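Local coordinates for uncharacterized protein (Aeropyrum pernix, PDB 3P1Z) that is uncharacterised but may bind nucleic acid and act as a tRNA-intron lyase, at residues E5-L17 with S57-W69. Sequence-based numbering, arbitrary orientation.
Sequences EGEVAGCKAAARL and SRGMLCMGETRGW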
ATOM      1  N   GLU A   5      37.049  35.570 -25.425  1.00104.81           N
ATOM      2  CA  GLU A   5      36.128  35.100 -26.452  1.00105.00           C
ATOM      3  C   GLU A   5      34.845  34.550 -25.827  1.00108.11           C
ATOM      4  O   GLU A   5      34.875  33.555 -25.098  1.00107.88           O
ATOM      5  CB  GLU A   5      36.781  34.035 -27.349  1.00102.51           C
ATOM      6  CG  GLU A   5      38.209  34.350 -27.811  1.00100.78           C
ATOM      7  CD  GLU A   5      38.337  35.695 -28.516  1.00106.32           C
ATOM      8  OE1 GLU A   5      37.482  36.004 -29.384  1.00105.77           O
ATOM      9  OE2 GLU A   5      39.302  36.436 -28.202  1.00 95.19           O
ATOM     10  N   GLY A   6      33.725  35.212 -26.105  1.00107.52           N
ATOM     11  CA  GLY A   6      32.431  34.702 -25.696  1.00106.00           C
ATOM     12  C   GLY A   6      32.201  33.353 -26.355  1.00108.77           C
ATOM     13  O   GLY A   6      32.677  33.116 -27.467  1.00115.16           O
ATOM     14  N   GLU A   7      31.489  32.463 -25.670  1.00105.88           N
ATOM     15  CA  GLU A   7      31.161  31.147 -26.216  1.00107.75           C
ATOM     16  C   GLU A   7      29.720  31.128 -26.750  1.00111.40           C
ATOM     17  O   GLU A   7      28.772  30.828 -26.009  1.00108.82           O
ATOM     18  CB  GLU A   7      31.356  30.069 -25.137  1.00113.42           C
ATOM     19  CG  GLU A   7      31.389  28.620 -25.640  1.00109.60           C
ATOM     20  CD  GLU A   7      31.552  27.613 -24.506  1.00106.32           C
ATOM     21  OE1 GLU A   7      32.179  26.555 -24.735  1.00106.72           O
ATOM     22  OE2 GLU A   7      31.061  27.888 -23.384  1.00102.51           O
ATOM     23  N   VAL A   8      29.558  31.462 -28.032  1.00108.32           N
ATOM     24  CA  VAL A   8      28.226  31.560 -28.642  1.00104.15           C
ATOM     25  C   VAL A   8      27.920  30.375 -29.569  1.00100.07           C
ATOM     26  O   VAL A   8      26.794  30.222 -30.042  1.00 93.96           O
ATOM     27  CB  VAL A   8      28.031  32.907 -29.416  1.00101.16           C
ATOM     28  CG1 VAL A   8      28.504  34.091 -28.570  1.00 98.99           C
ATOM     29  CG2 VAL A   8      28.750  32.891 -30.764  1.00100.10           C
ATOM     30  N   ALA A   9      28.933  29.541 -29.817  1.00100.17           N
ATOM     31  CA  ALA A   9      28.792  28.351 -30.662  1.00103.09           C
ATOM     32  C   ALA A   9      27.879  27.293 -30.018  1.00105.79           C
ATOM     33  O   ALA A   9      28.122  26.865 -28.890  1.00102.73           O
ATOM     34  CB  ALA A   9      30.176  27.754 -30.985  1.00 84.86           C
ATOM     35  N   GLY A  10      26.833  26.872 -30.728  1.00101.98           N
ATOM     36  CA  GLY A  10      25.961  25.818 -30.228  1.00 97.81           C
ATOM     37  C   GLY A  10      24.672  26.276 -29.558  1.00 98.19           C
ATOM     38  O   GLY A  10      23.708  25.514 -29.482  1.00101.39           O
ATOM     39  N   CYS A  11      24.657  27.509 -29.052  1.00 93.77           N
ATOM     40  CA  CYS A  11      23.443  28.103 -28.501  1.00 85.70           C
ATOM     41  C   CYS A  11      22.639  28.689 -29.654  1.00 83.59           C
ATOM     42  O   CYS A  11      23.218  29.158 -30.631  1.00 88.43           O
ATOM     43  CB  CYS A  11      23.802  29.215 -27.520  1.00 78.91           C
ATOM     44  SG  CYS A  11      25.467  29.058 -26.837  1.00108.64           S
ATOM     45  N   LYS A  12      21.314  28.658 -29.555  1.00 75.00           N
ATOM     46  CA  LYS A  12      20.469  29.347 -30.527  1.00 75.40           C
ATOM     47  C   LYS A  12      19.977  30.670 -29.945  1.00 80.71           C
ATOM     48  O   LYS A  12      19.020  31.256 -30.456  1.00 84.87           O
ATOM     49  CB  LYS A  12      19.277  28.485 -30.967  1.00 73.69           C
ATOM     50  CG  LYS A  12      19.598  27.404 -31.980  1.00 73.70           C
ATOM     51  CD  LYS A  12      18.391  26.508 -32.161  1.00 76.97           C
ATOM     52  CE  LYS A  12      18.738  25.166 -32.787  1.00 88.45           C
ATOM     53  NZ  LYS A  12      17.702  24.126 -32.480  1.00 88.48           N
ATOM     54  N   ALA A  13      20.643  31.126 -28.881  1.00 77.55           N
ATOM     55  CA  ALA A  13      20.321  32.382 -28.190  1.00 73.08           C
ATOM     56  C   ALA A  13      20.982  32.466 -26.808  1.00 73.48           C
ATOM     57  O   ALA A  13      21.290  31.449 -26.192  1.00 78.21           O
ATOM     58  CB  ALA A  13      18.817  32.566 -28.064  1.00 74.49           C
ATOM     59  N   ALA A  14      21.187  33.684 -26.318  1.00 76.03           N
ATOM     60  CA  ALA A  14      21.920  33.898 -25.063  1.00 78.27           C
ATOM     61  C   ALA A  14      21.210  34.879 -24.132  1.00 78.41           C
ATOM     62  O   ALA A  14      20.735  35.930 -24.568  1.00 78.97           O
ATOM     63  CB  ALA A  14      23.342  34.365 -25.349  1.00 81.62           C
ATOM     64  N   ALA A  15      21.150  34.532 -22.846  1.00 79.86           N
ATOM     65  CA  ALA A  15      20.275  35.228 -21.898  1.00 81.76           C
ATOM     66  C   ALA A  15      20.912  35.474 -20.532  1.00 80.56           C
ATOM     67  O   ALA A  15      21.716  34.684 -20.055  1.00 82.12           O
ATOM     68  CB  ALA A  15      18.960  34.462 -21.735  1.00 73.87           C
ATOM     69  N   ARG A  16      20.528  36.578 -19.905  1.00 83.99           N
ATOM     70  CA  ARG A  16      21.053  36.939 -18.595  1.00 83.60           C
ATOM     71  C   ARG A  16      19.980  36.751 -17.545  1.00 88.24           C
ATOM     72  O   ARG A  16      18.789  36.831 -17.833  1.00 88.01           O
ATOM     73  CB  ARG A  16      21.475  38.398 -18.570  1.00 86.10           C
ATOM     74  CG  ARG A  16      20.310  39.331 -18.385  1.00 84.84           C
ATOM     75  CD  ARG A  16      20.748  40.685 -17.880  1.00 89.27           C
ATOM     76  NE  ARG A  16      19.656  41.647 -17.981  1.00 98.92           N
ATOM     77  CZ  ARG A  16      19.429  42.408 -19.050  1.00103.32           C
ATOM     78  NH1 ARG A  16      20.232  42.324 -20.106  1.00 98.65           N
ATOM     79  NH2 ARG A  16      18.404  43.256 -19.060  1.00 95.83           N
ATOM     80  N   LEU A  17      20.400  36.521 -16.311  1.00 88.83           N
ATOM     81  CA  LEU A  17      19.445  36.313 -15.244  1.00 85.09           C
ATOM     82  C   LEU A  17      19.291  37.583 -14.432  1.00 87.17           C
ATOM     83  O   LEU A  17      20.213  37.986 -13.728  1.00 88.74           O
ATOM     84  CB  LEU A  17      19.900  35.177 -14.335  1.00 78.96           C
ATOM     85  CG  LEU A  17      18.874  34.857 -13.254  1.00 81.26           C
ATOM     86  CD1 LEU A  17      17.564  34.444 -13.908  1.00 76.56           C
ATOM     87  CD2 LEU A  17      19.402  33.767 -12.342  1.00 85.60           C
ATOM     88  N   SER A  57      18.363  23.408 -20.469  1.00 69.63           N
ATOM     89  CA  SER A  57      18.584  21.956 -20.394  1.00 70.54           C
ATOM     90  C   SER A  57      18.579  21.192 -21.731  1.00 69.34           C
ATOM     91  O   SER A  57      18.847  19.987 -21.765  1.00 65.54           O
ATOM     92  CB  SER A  57      17.565  21.315 -19.437  1.00 68.30           C
ATOM     93  OG  SER A  57      16.342  21.005 -20.092  1.00 67.06           O
ATOM     94  N   ARG A  58      18.242  21.873 -22.818  1.00 73.08           N
ATOM     95  CA  ARG A  58      18.391  21.281 -24.144  1.00 75.16           C
ATOM     96  C   ARG A  58      19.712  21.764 -24.730  1.00 75.71           C
ATOM     97  O   ARG A  58      20.187  21.247 -25.740  1.00 78.40           O
ATOM     98  CB  ARG A  58      17.221  21.649 -25.060  1.00 74.87           C
ATOM     99  CG  ARG A  58      15.968  20.795 -24.862  1.00 79.30           C
ATOM    100  CD  ARG A  58      14.783  21.357 -25.639  1.00 81.89           C
ATOM    101  NE  ARG A  58      14.653  20.790 -26.982  1.00 90.54           N
ATOM    102  CZ  ARG A  58      14.844  21.475 -28.107  1.00 93.14           C
ATOM    103  NH1 ARG A  58      15.178  22.761 -28.060  1.00 85.94           N
ATOM    104  NH2 ARG A  58      14.707  20.869 -29.281  1.00 92.69           N
ATOM    105  N   GLY A  59      20.304  22.754 -24.069  1.00 68.90           N
ATOM    106  CA  GLY A  59      21.571  23.312 -24.498  1.00 77.60           C
ATOM    107  C   GLY A  59      21.406  24.405 -25.541  1.00 83.11           C
ATOM    108  O   GLY A  59      22.398  24.881 -26.108  1.00 82.73           O
ATOM    109  N   MET A  60      20.152  24.798 -25.784  1.00 75.18           N
ATOM    110  CA  MET A  60      19.793  25.793 -26.805  1.00 76.48           C
ATOM    111  C   MET A  60      19.806  27.241 -26.303  1.00 74.57           C
ATOM    112  O   MET A  60      19.731  28.182 -27.093  1.00 73.61           O
ATOM    113  CB  MET A  60      18.398  25.508 -27.368  1.00 75.44           C
ATOM    114  CG  MET A  60      18.127  24.057 -27.735  1.00 80.70           C
ATOM    115  SD  MET A  60      19.158  23.483 -29.087  1.00 91.38           S
ATOM    116  CE  MET A  60      20.472  22.683 -28.180  1.00 71.73           C
ATOM    117  N   LEU A  61      19.871  27.426 -24.993  1.00 70.73           N
ATOM    118  CA  LEU A  61      19.861  28.772 -24.449  1.00 69.96           C
ATOM    119  C   LEU A  61      20.982  28.960 -23.446  1.00 65.16           C
ATOM    120  O   LEU A  61      21.046  28.299 -22.417  1.00 63.79           O
ATOM    121  CB  LEU A  61      18.512  29.106 -23.810  1.00 67.31           C
ATOM    122  CG  LEU A  61      18.513  30.457 -23.079  1.00 65.79           C
ATOM    123  CD1 LEU A  61      18.432  31.652 -24.040  1.00 69.95           C
ATOM    124  CD2 LEU A  61      17.401  30.531 -22.046  1.00 64.34           C
ATOM    125  N   CYS A  62      21.888  29.867 -23.754  1.00 68.38           N
ATOM    126  CA  CYS A  62      22.992  30.107 -22.847  1.00 79.50           C
ATOM    127  C   CYS A  62      22.581  31.184 -21.864  1.00 74.62           C
ATOM    128  O   CYS A  62      21.818  32.086 -22.201  1.00 73.23           O
ATOM    129  CB  CYS A  62      24.262  30.494 -23.617  1.00 77.82           C
ATOM    130  SG  CYS A  62      24.589  29.417 -25.039  1.00 88.53           S
ATOM    131  N   MET A  63      23.071  31.068 -20.639  1.00 74.99           N
ATOM    132  CA  MET A  63      22.839  32.077 -19.621  1.00 72.00           C
ATOM    133  C   MET A  63      24.174  32.701 -19.283  1.00 85.98           C
ATOM    134  O   MET A  63      24.703  32.488 -18.189  1.00 83.57           O
ATOM    135  CB  MET A  63      22.225  31.455 -18.365  1.00 85.69           C
ATOM    136  CG  MET A  63      20.817  30.907 -18.543  1.00 74.99           C
ATOM    137  SD  MET A  63      19.616  32.197 -18.940  1.00 79.38           S
ATOM    138  CE  MET A  63      19.915  33.362 -17.612  1.00 73.05           C
ATOM    139  N   GLY A  64      24.721  33.459 -20.237  1.00 99.99           N
ATOM    140  CA  GLY A  64      26.044  34.047 -20.105  1.00 85.18           C
ATOM    141  C   GLY A  64      27.072  33.088 -20.665  1.00 91.47           C
ATOM    142  O   GLY A  64      26.998  32.708 -21.838  1.00 93.39           O
ATOM    143  N   GLU A  65      28.019  32.690 -19.818  1.00 97.83           N
ATOM    144  CA  GLU A  65      29.008  31.673 -20.168  1.00 99.56           C
ATOM    145  C   GLU A  65      28.602  30.303 -19.642  1.00 99.49           C
ATOM    146  O   GLU A  65      29.348  29.329 -19.760  1.00104.89           O
ATOM    147  CB  GLU A  65      30.393  32.055 -19.633  1.00 94.86           C
ATOM    148  CG  GLU A  65      31.105  33.070 -20.493  1.00 97.47           C
ATOM    149  CD  GLU A  65      31.100  32.671 -21.960  1.00103.82           C
ATOM    150  OE1 GLU A  65      31.851  31.735 -22.330  1.00101.48           O
ATOM    151  OE2 GLU A  65      30.343  33.296 -22.742  1.00101.10           O
ATOM    152  N   THR A  66      27.411  30.236 -19.056  1.00 97.16           N
ATOM    153  CA  THR A  66      26.922  28.994 -18.474  1.00 89.65           C
ATOM    154  C   THR A  66      26.011  28.263 -19.452  1.00 81.64           C
ATOM    155  O   THR A  66      25.139  28.871 -20.072  1.00 83.08           O
ATOM    156  CB  THR A  66      26.185  29.258 -17.149  1.00 88.49           C
ATOM    157  OG1 THR A  66      27.056  29.971 -16.263  1.00 90.16           O
ATOM    158  CG2 THR A  66      25.779  27.951 -16.499  1.00 90.61           C
ATOM    159  N   ARG A  67      26.226  26.962 -19.606  1.00 78.72           N
ATOM    160  CA  ARG A  67      25.404  26.181 -20.520  1.00 83.75           C
ATOM    161  C   ARG A  67      24.620  25.060 -19.844  1.00 78.48           C
ATOM    162  O   ARG A  67      24.838  24.741 -18.675  1.00 74.52           O
ATOM    163  CB  ARG A  67      26.250  25.588 -21.645  1.00 86.50           C
ATOM    164  CG  ARG A  67      26.918  26.598 -22.533  1.00 87.57           C
ATOM    165  CD  ARG A  67      27.088  26.010 -23.923  1.00100.85           C
ATOM    166  NE  ARG A  67      27.866  26.885 -24.795  1.00108.20           N
ATOM    167  CZ  ARG A  67      28.153  26.623 -26.066  1.00106.48           C
ATOM    168  NH1 ARG A  67      27.725  25.496 -26.636  1.00104.09           N
ATOM    169  NH2 ARG A  67      28.873  27.494 -26.765  1.00104.61           N
ATOM    170  N   GLY A  68      23.703  24.474 -20.612  1.00 74.21           N
ATOM    171  CA  GLY A  68      22.990  23.278 -20.219  1.00 67.55           C
ATOM    172  C   GLY A  68      22.463  23.274 -18.798  1.00 69.45           C
ATOM    173  O   GLY A  68      22.069  24.303 -18.261  1.00 67.37           O
ATOM    174  N   TRP A  69      22.469  22.095 -18.189  1.00 74.54           N
ATOM    175  CA  TRP A  69      21.854  21.878 -16.885  1.00 64.90           C
ATOM    176  C   TRP A  69      22.444  22.739 -15.782  1.00 63.51           C
ATOM    177  O   TRP A  69      21.769  23.044 -14.806  1.00 71.93           O
ATOM    178  CB  TRP A  69      21.886  20.392 -16.518  1.00 58.66           C
ATOM    179  CG  TRP A  69      20.790  19.645 -17.181  1.00 58.23           C
ATOM    180  CD1 TRP A  69      20.809  19.070 -18.423  1.00 61.25           C
ATOM    181  CD2 TRP A  69      19.491  19.412 -16.654  1.00 62.37           C
ATOM    182  NE1 TRP A  69      19.601  18.482 -18.692  1.00 55.45           N
ATOM    183  CE2 TRP A  69      18.771  18.681 -17.622  1.00 63.92           C
ATOM    184  CE3 TRP A  69      18.864  19.747 -15.455  1.00 58.57           C
ATOM    185  CZ2 TRP A  69      17.449  18.277 -17.418  1.00 64.16           C
ATOM    186  CZ3 TRP A  69      17.564  19.348 -15.260  1.00 61.20           C
ATOM    187  CH2 TRP A  69      16.868  18.617 -16.232  1.00 56.68           C
TER
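R67 reaches E7 and C11 with a chain extended from CG to NE, and its guanidinium is sandwiched. The sulfur of C11 sits over the centre of one face, 3.6 Å above the plane; E7 OE1 lies over the opposite face, the carboxylate turned 54° from the guanidinium. E7 OE2 is well out of that plane, so its 3.6 Å approach to R67 NE is a long salt bridge of charges alone. E65 grips the backbone of E7, its OE2 accepting E7 N on the syn lone pair at 3.3 Å.

The C11-C62 disulfide separates this polar cluster from a short run of backbone hydrogen bonds. K12 N bonds to M60 O, and the bent M60 side chain runs beside K12, M60 SD 3.7 Å from K12 NZ. Beyond it C62 N bonds to A13 O and A15 N to C62 O, bridging A14 with C62 at the edge of strand 14-18. A15 CB meets L61 CD1 and M63 SD, each at 3.7 Å, and M63 CE lies against L17 CB. Shortening M63 to an alanine is likely to open a gap beside A15 and L17, next to V22 and V75.

Within the SEN2-like N-terminal domain, the contact exemplifies a covalent cross-link flanked by backbone bonds and apolar packing on one side, charges on the other, tying the N-terminal segment to the loop before helix 68-79.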